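Local coordinates for protein inosine-uridine nucleoside N-ribohydrolase (Xanthomonas oryzae pv. oryzae, PDB 4KL0) that binds calcium, is regarded as a bacterial effector, and probably hydrolyses N-glycosyl bonds as its nucleoside hydrolase family does, at residues Gln51-Asp55 / Gly56-Leu60; Pro274-Asp277 / Thr278-Phe282. One frame throughout, in Å; residues are numbered along the deposited sequence.

Contact 1 (Gln51-Asp55 / Gly56-Leu60)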
ATOM      1  N   GLN A  51       4.400 -10.001  -8.911  1.00 14.86           N
ATOM      2  CA  GLN A  51       5.727 -10.440  -9.304  1.00 14.53           C
ATOM      3  C   GLN A  51       6.465 -11.022  -8.107  1.00 16.48           C
ATOM      4  O   GLN A  51       7.208 -12.003  -8.227  1.00 17.83           O
ATOM      5  CB  GLN A  51       6.545  -9.297  -9.912  1.00 13.80           C
ATOM      6  CG  GLN A  51       7.885  -9.786 -10.441  1.00 16.56           C
ATOM      7  CD  GLN A  51       7.773 -10.775 -11.560  1.00 19.76           C
ATOM      8  OE1 GLN A  51       6.756 -10.854 -12.293  1.00 19.88           O
ATOM      9  NE2 GLN A  51       8.832 -11.556 -11.705  1.00 21.96           N
ATOM     10  N   LEU A  52       6.299 -10.414  -6.935  1.00 13.41           N
ATOM     11  CA  LEU A  52       6.948 -10.959  -5.765  1.00 14.07           C
ATOM     12  C   LEU A  52       6.425 -12.354  -5.446  1.00 15.88           C
ATOM     13  O   LEU A  52       7.184 -13.184  -4.945  1.00 17.89           O
ATOM     14  CB  LEU A  52       6.813  -9.997  -4.576  1.00 15.35           C
ATOM     15  CG  LEU A  52       7.628  -8.736  -4.790  1.00 14.05           C
ATOM     16  CD1 LEU A  52       7.055  -7.644  -3.845  1.00 13.73           C
ATOM     17  CD2 LEU A  52       9.166  -8.922  -4.556  1.00 15.85           C
ATOM     18  N   GLN A  53       5.143 -12.614  -5.697  1.00 15.40           N
ATOM     19  CA  GLN A  53       4.594 -13.957  -5.508  1.00 16.07           C
ATOM     20  C   GLN A  53       5.145 -14.888  -6.573  1.00 17.18           C
ATOM     21  O   GLN A  53       5.588 -16.018  -6.256  1.00 19.07           O
ATOM     22  CB  GLN A  53       3.059 -13.920  -5.597  1.00 18.25           C
ATOM     23  CG  GLN A  53       2.419 -15.264  -5.329  1.00 17.48           C
ATOM     24  CD  GLN A  53       1.030 -15.158  -4.781  1.00 17.46           C
ATOM     25  OE1 GLN A  53       0.709 -14.195  -4.033  1.00 18.36           O
ATOM     26  NE2 GLN A  53       0.148 -16.101  -5.179  1.00 20.53           N
ATOM     27  N   ALA A  54       5.111 -14.463  -7.827  1.00 14.03           N
ATOM     28  CA  ALA A  54       5.660 -15.310  -8.899  1.00 16.28           C
ATOM     29  C   ALA A  54       7.107 -15.699  -8.615  1.00 19.67           C
ATOM     30  O   ALA A  54       7.540 -16.817  -8.953  1.00 19.60           O
ATOM     31  CB  ALA A  54       5.568 -14.594 -10.264  1.00 16.84           C
ATOM     32  N   ASP A  55       7.864 -14.815  -7.986  1.00 16.44           N
ATOM     33  CA  ASP A  55       9.265 -15.101  -7.648  1.00 16.06           C
ATOM     34  C   ASP A  55       9.528 -15.742  -6.270  1.00 18.27           C
ATOM     35  O   ASP A  55      10.700 -15.945  -5.910  1.00 20.57           O
ATOM     36  CB  ASP A  55      10.153 -13.857  -7.825  1.00 18.36           C
ATOM     37  CG  ASP A  55      10.311 -13.451  -9.288  1.00 24.48           C
ATOM     38  OD1 ASP A  55      10.010 -14.318 -10.185  1.00 25.50           O
ATOM     39  OD2 ASP A  55      10.727 -12.287  -9.560  1.00 23.27           O
ATOM     40  N   GLY A  56       8.480 -16.042  -5.525  1.00 17.19           N
ATOM     41  CA  GLY A  56       8.633 -16.822  -4.307  1.00 16.01           C
ATOM     42  C   GLY A  56       8.985 -16.041  -3.053  1.00 20.57           C
ATOM     43  O   GLY A  56       9.442 -16.634  -2.055  1.00 19.89           O
ATOM     44  N   PHE A  57       8.745 -14.724  -3.066  1.00 17.98           N
ATOM     45  CA  PHE A  57       8.991 -13.926  -1.854  1.00 17.08           C
ATOM     46  C   PHE A  57       7.819 -13.935  -0.900  1.00 16.84           C
ATOM     47  O   PHE A  57       7.990 -13.882   0.318  1.00 17.24           O
ATOM     48  CB  PHE A  57       9.337 -12.480  -2.253  1.00 15.29           C
ATOM     49  CG  PHE A  57      10.712 -12.326  -2.810  1.00 16.87           C
ATOM     50  CD1 PHE A  57      11.769 -11.998  -1.982  1.00 20.17           C
ATOM     51  CD2 PHE A  57      10.968 -12.593  -4.155  1.00 16.57           C
ATOM     52  CE1 PHE A  57      13.047 -11.907  -2.481  1.00 22.37           C
ATOM     53  CE2 PHE A  57      12.235 -12.480  -4.678  1.00 19.44           C
ATOM     54  CZ  PHE A  57      13.290 -12.135  -3.841  1.00 20.87           C
ATOM     55  N   LEU A  58       6.616 -13.967  -1.459  1.00 15.96           N
ATOM     56  CA  LEU A  58       5.422 -13.892  -0.645  1.00 15.58           C
ATOM     57  C   LEU A  58       4.319 -14.684  -1.300  1.00 16.50           C
ATOM     58  O   LEU A  58       4.410 -15.055  -2.492  1.00 17.13           O
ATOM     59  CB  LEU A  58       4.986 -12.436  -0.471  1.00 16.56           C
ATOM     60  CG  LEU A  58       4.529 -11.644  -1.714  1.00 16.03           C
ATOM     61  CD1 LEU A  58       3.120 -11.965  -2.039  1.00 16.63           C
ATOM     62  CD2 LEU A  58       4.614 -10.127  -1.467  1.00 18.54           C
ATOM     63  N   ARG A  59       3.277 -14.933  -0.531  1.00 17.11           N
ATOM     64  CA  ARG A  59       2.063 -15.478  -1.119  1.00 15.99           C
ATOM     65  C   ARG A  59       0.902 -14.720  -0.494  1.00 18.85           C
ATOM     66  O   ARG A  59       0.767 -14.671   0.761  1.00 17.66           O
ATOM     67  CB  ARG A  59       1.972 -16.998  -0.983  1.00 18.97           C
ATOM     68  CG  ARG A  59       0.655 -17.532  -1.505  1.00 21.02           C
ATOM     69  CD  ARG A  59       0.543 -19.049  -1.334  1.00 26.24           C
ATOM     70  NE  ARG A  59       0.287 -19.353   0.058  1.00 26.24           N
ATOM     71  CZ  ARG A  59      -0.080 -20.554   0.503  1.00 31.89           C
ATOM     72  NH1 ARG A  59      -0.240 -21.561  -0.361  1.00 36.95           N
ATOM     73  NH2 ARG A  59      -0.305 -20.743   1.798  1.00 31.05           N
ATOM     74  N   LEU A  60       0.151 -14.021  -1.356  1.00 15.64           N
ATOM     75  CA  LEU A  60      -0.890 -13.081  -0.851  1.00 17.03           C
ATOM     76  C   LEU A  60      -2.146 -13.897  -0.638  1.00 17.34           C
ATOM     77  O   LEU A  60      -2.865 -14.209  -1.612  1.00 19.39           O
ATOM     78  CB  LEU A  60      -1.112 -11.936  -1.857  1.00 18.71           C
ATOM     79  CG  LEU A  60      -2.072 -10.838  -1.478  1.00 17.35           C
ATOM     80  CD1 LEU A  60      -1.667 -10.236  -0.134  1.00 17.14           C
ATOM     81  CD2 LEU A  60      -2.076  -9.808  -2.625  1.00 16.62           C
TER
HETATM   82  O   HOH W   1       5.248 -17.286  -4.004  1.00 18.32           O
HETATM   83  O   HOH W   2      -2.452 -16.032  -3.814  1.00 19.82           O
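At the edge of the Phe57 ring, near its plane, lie the carbonyl O of Leu52 and CB of Asp55, the latter 4.0 Å from Phe57 CD2. Leu52 CD2 comes from one face, above the CG-CD2 rim, 4.1 Å from Phe57 CD2, and Leu19 of helix 10-20 touches both side chains. The second flat group is the Gln53 amide. With CG anti to the backbone N (chi1 -177°) and the chain extended beyond it, Gln53 runs past Leu58 O and brings OE1 within 2.7 Å of Leu60 N. That bond is almost straight at the hydrogen, 173°, although the donor stands 44° above the amide carbonyl plane. A water joins Gln53 NE2 to Leu60 O, so both ends of the amide are tied to the backbone of Leu60 and its rotation is fixed. Arg59 CG lies beside NE2, while the guanidinium goes on to a salt bridge with Asp29. Leu58 CD2 packs on Leu52 CB at 3.8 Å, and Gln53 CA makes a CA-H...O contact of 3.2 Å with Leu58 O. Another water links that carbonyl to Gln53 O. Two backbone bonds close the turn: Phe57 N to Leu52 O, 2.9 Å, and Gly56 N to Gln53 O, 3.0 Å. With Gly56 at positive phi, they form a Schellman motif, here ending the helix of a beta-alpha-beta unit and turning the chain into strand 58-65.

Contact 2 (Pro274-Asp277 / Thr278-Phe282)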
ATOM      1  N   PRO A 274      -8.384  25.514  -1.828  1.00 20.94           N
ATOM      2  CA  PRO A 274      -7.785  26.529  -0.973  1.00 20.13           C
ATOM      3  C   PRO A 274      -6.422  26.155  -0.414  1.00 21.37           C
ATOM      4  O   PRO A 274      -6.186  25.035   0.062  1.00 23.21           O
ATOM      5  CB  PRO A 274      -8.808  26.694   0.181  1.00 20.10           C
ATOM      6  CG  PRO A 274     -10.087  26.189  -0.360  1.00 24.79           C
ATOM      7  CD  PRO A 274      -9.762  25.158  -1.450  1.00 24.88           C
ATOM      8  N   GLY A 275      -5.510  27.107  -0.496  1.00 19.59           N
ATOM      9  CA  GLY A 275      -4.190  26.953   0.083  1.00 19.95           C
ATOM     10  C   GLY A 275      -3.153  26.473  -0.948  1.00 21.93           C
ATOM     11  O   GLY A 275      -1.954  26.530  -0.690  1.00 25.27           O
ATOM     12  N   LEU A 276      -3.598  25.972  -2.099  1.00 23.28           N
ATOM     13  CA  LEU A 276      -2.617  25.442  -3.070  1.00 25.15           C
ATOM     14  C   LEU A 276      -2.493  26.396  -4.234  1.00 22.71           C
ATOM     15  O   LEU A 276      -3.442  27.098  -4.564  1.00 24.56           O
ATOM     16  CB  LEU A 276      -3.014  24.045  -3.599  1.00 23.48           C
ATOM     17  CG  LEU A 276      -3.307  22.988  -2.530  1.00 23.76           C
ATOM     18  CD1 LEU A 276      -3.459  21.607  -3.205  1.00 26.15           C
ATOM     19  CD2 LEU A 276      -2.222  22.951  -1.500  1.00 26.99           C
ATOM     20  N   ASP A 277      -1.312  26.468  -4.827  1.00 23.60           N
ATOM     21  CA  ASP A 277      -1.151  27.337  -5.986  1.00 23.77           C
ATOM     22  C   ASP A 277      -0.195  26.728  -7.004  1.00 26.77           C
ATOM     23  O   ASP A 277       0.362  25.657  -6.761  1.00 27.72           O
ATOM     24  CB  ASP A 277      -0.683  28.732  -5.575  1.00 25.54           C
ATOM     25  CG  ASP A 277       0.549  28.704  -4.692  1.00 28.13           C
ATOM     26  OD1 ASP A 277       1.349  27.742  -4.769  1.00 30.17           O
ATOM     27  OD2 ASP A 277       0.731  29.647  -3.880  1.00 28.97           O
ATOM     28  N   THR A 278      -0.029  27.402  -8.135  1.00 24.32           N
ATOM     29  CA  THR A 278       0.788  26.844  -9.224  1.00 26.57           C
ATOM     30  C   THR A 278       2.200  26.553  -8.730  1.00 28.22           C
ATOM     31  O   THR A 278       2.827  25.548  -9.140  1.00 27.21           O
ATOM     32  CB  THR A 278       0.812  27.788 -10.435  1.00 28.44           C
ATOM     33  OG1 THR A 278      -0.511  27.927 -10.982  1.00 31.16           O
ATOM     34  CG2 THR A 278       1.770  27.234 -11.520  1.00 29.80           C
ATOM     35  N   ALA A 279       2.706  27.413  -7.851  1.00 31.00           N
ATOM     36  CA  ALA A 279       4.019  27.241  -7.238  1.00 32.65           C
ATOM     37  C   ALA A 279       4.100  25.990  -6.381  1.00 33.23           C
ATOM     38  O   ALA A 279       5.150  25.320  -6.306  1.00 34.54           O
ATOM     39  CB  ALA A 279       4.356  28.450  -6.386  1.00 33.55           C
ATOM     40  N   TRP A 280       3.004  25.659  -5.722  1.00 29.11           N
ATOM     41  CA  TRP A 280       3.046  24.476  -4.895  1.00 27.89           C
ATOM     42  C   TRP A 280       3.071  23.256  -5.824  1.00 25.27           C
ATOM     43  O   TRP A 280       3.741  22.265  -5.537  1.00 28.07           O
ATOM     44  CB  TRP A 280       1.831  24.405  -4.005  1.00 28.37           C
ATOM     45  CG  TRP A 280       1.686  23.086  -3.387  1.00 27.78           C
ATOM     46  CD1 TRP A 280       2.238  22.672  -2.222  1.00 29.68           C
ATOM     47  CD2 TRP A 280       0.959  21.962  -3.913  1.00 25.11           C
ATOM     48  NE1 TRP A 280       1.873  21.384  -1.952  1.00 29.73           N
ATOM     49  CE2 TRP A 280       1.090  20.914  -2.978  1.00 26.86           C
ATOM     50  CE3 TRP A 280       0.197  21.752  -5.067  1.00 23.42           C
ATOM     51  CZ2 TRP A 280       0.502  19.648  -3.166  1.00 22.96           C
ATOM     52  CZ3 TRP A 280      -0.411  20.516  -5.250  1.00 21.50           C
ATOM     53  CH2 TRP A 280      -0.253  19.471  -4.296  1.00 21.92           C
ATOM     54  N   PHE A 281       2.370  23.360  -6.939  1.00 21.31           N
ATOM     55  CA  PHE A 281       2.287  22.232  -7.869  1.00 20.78           C
ATOM     56  C   PHE A 281       3.658  21.952  -8.528  1.00 27.40           C
ATOM     57  O   PHE A 281       4.140  20.801  -8.516  1.00 24.40           O
ATOM     58  CB  PHE A 281       1.232  22.462  -8.929  1.00 18.62           C
ATOM     59  CG  PHE A 281       1.020  21.272  -9.821  1.00 21.60           C
ATOM     60  CD1 PHE A 281       1.896  21.000 -10.873  1.00 19.35           C
ATOM     61  CD2 PHE A 281      -0.077  20.442  -9.637  1.00 15.45           C
ATOM     62  CE1 PHE A 281       1.718  19.886 -11.693  1.00 19.72           C
ATOM     63  CE2 PHE A 281      -0.259  19.330 -10.474  1.00 16.95           C
ATOM     64  CZ  PHE A 281       0.643  19.072 -11.518  1.00 18.74           C
ATOM     65  N   PHE A 282       4.273  22.981  -9.117  1.00 26.30           N
ATOM     66  CA  PHE A 282       5.639  22.804  -9.650  1.00 29.10           C
ATOM     67  C   PHE A 282       6.661  22.294  -8.583  1.00 29.86           C
ATOM     68  O   PHE A 282       7.507  21.414  -8.856  1.00 32.20           O
ATOM     69  CB  PHE A 282       6.104  24.079 -10.398  1.00 27.48           C
ATOM     70  CG  PHE A 282       5.625  24.136 -11.829  1.00 30.62           C
ATOM     71  CD1 PHE A 282       6.517  23.944 -12.891  1.00 27.25           C
ATOM     72  CD2 PHE A 282       4.300  24.303 -12.116  1.00 26.26           C
ATOM     73  CE1 PHE A 282       6.069  23.936 -14.212  1.00 31.69           C
ATOM     74  CE2 PHE A 282       3.835  24.307 -13.425  1.00 28.66           C
ATOM     75  CZ  PHE A 282       4.718  24.132 -14.487  1.00 30.69           C
TER
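Asp277 and Trp280 make the polar part of this contact. Asp277 OD1 accepts from Trp280 N at 2.8 Å; the N-H meets the oxygen nearly along its C-O axis but is bent at the hydrogen, 136°. What puts the carboxylate there is the first torsion of Asp277: at chi1 52° CG sits between the backbone N and the carbonyl carbon, and the group folds back over the start of the helix. The carbonyl of Asp277 is used as well. It takes Phe281 N at 3.1 Å, in the carbonyl plane, and weakly Trp280 N, whose hydrogen is therefore shared between the carbonyl and the carboxylate of one residue.

Asp277 is thus the N-cap of helix 278-285, a role in which a short polar side chain, here an aspartate, supplies the acceptor that the first turn lacks. Its negative charge at this helix end probably suits the helix dipole. CB of Ala279 and CB of Trp280 each lie 3.5 Å from Asp277 OD1, so the capping oxygen also rests against aliphatic carbon.

The apolar part is a CH-pi contact. Leu276 and Trp280 lie side by side and point the same way, with both leucine methyls over one face of the indole. CD1 of Leu276 stands 4.0 Å from the centroid of the Trp280 six-membered ring, only 18° off the ring normal, while CD2 of Leu276 sits beside it over the ring fusion, 4.1 Å from Trp280 CD2. At its edge the indole has Asp277 O near its plane. Trp280 also touches Leu264 and Ile268 of helix 248-269, and its neighbour Phe281 meets Trp265 of that helix edge-to-face.

Contact 1 closes the C-terminal end of one helix and contact 2 caps the N-terminal end of another, far along the chain. They do not touch: their centres are about 40 Å apart, their nearest atoms about 28 Å, and they lie on opposite sides of the chain's centre. The centre of contact 1 is about 16 Å from that of the chain, against about 26 Å for contact 2. The Leu60 side chain of contact 1 lies about 13 Å from the bound calcium, which is held by Asp35, Asp42, Ile151 and Asp318. Asp42 belongs to helix 41-54, the helix that contact 1 terminates. Contact 2 is a surface helix cap away from this site.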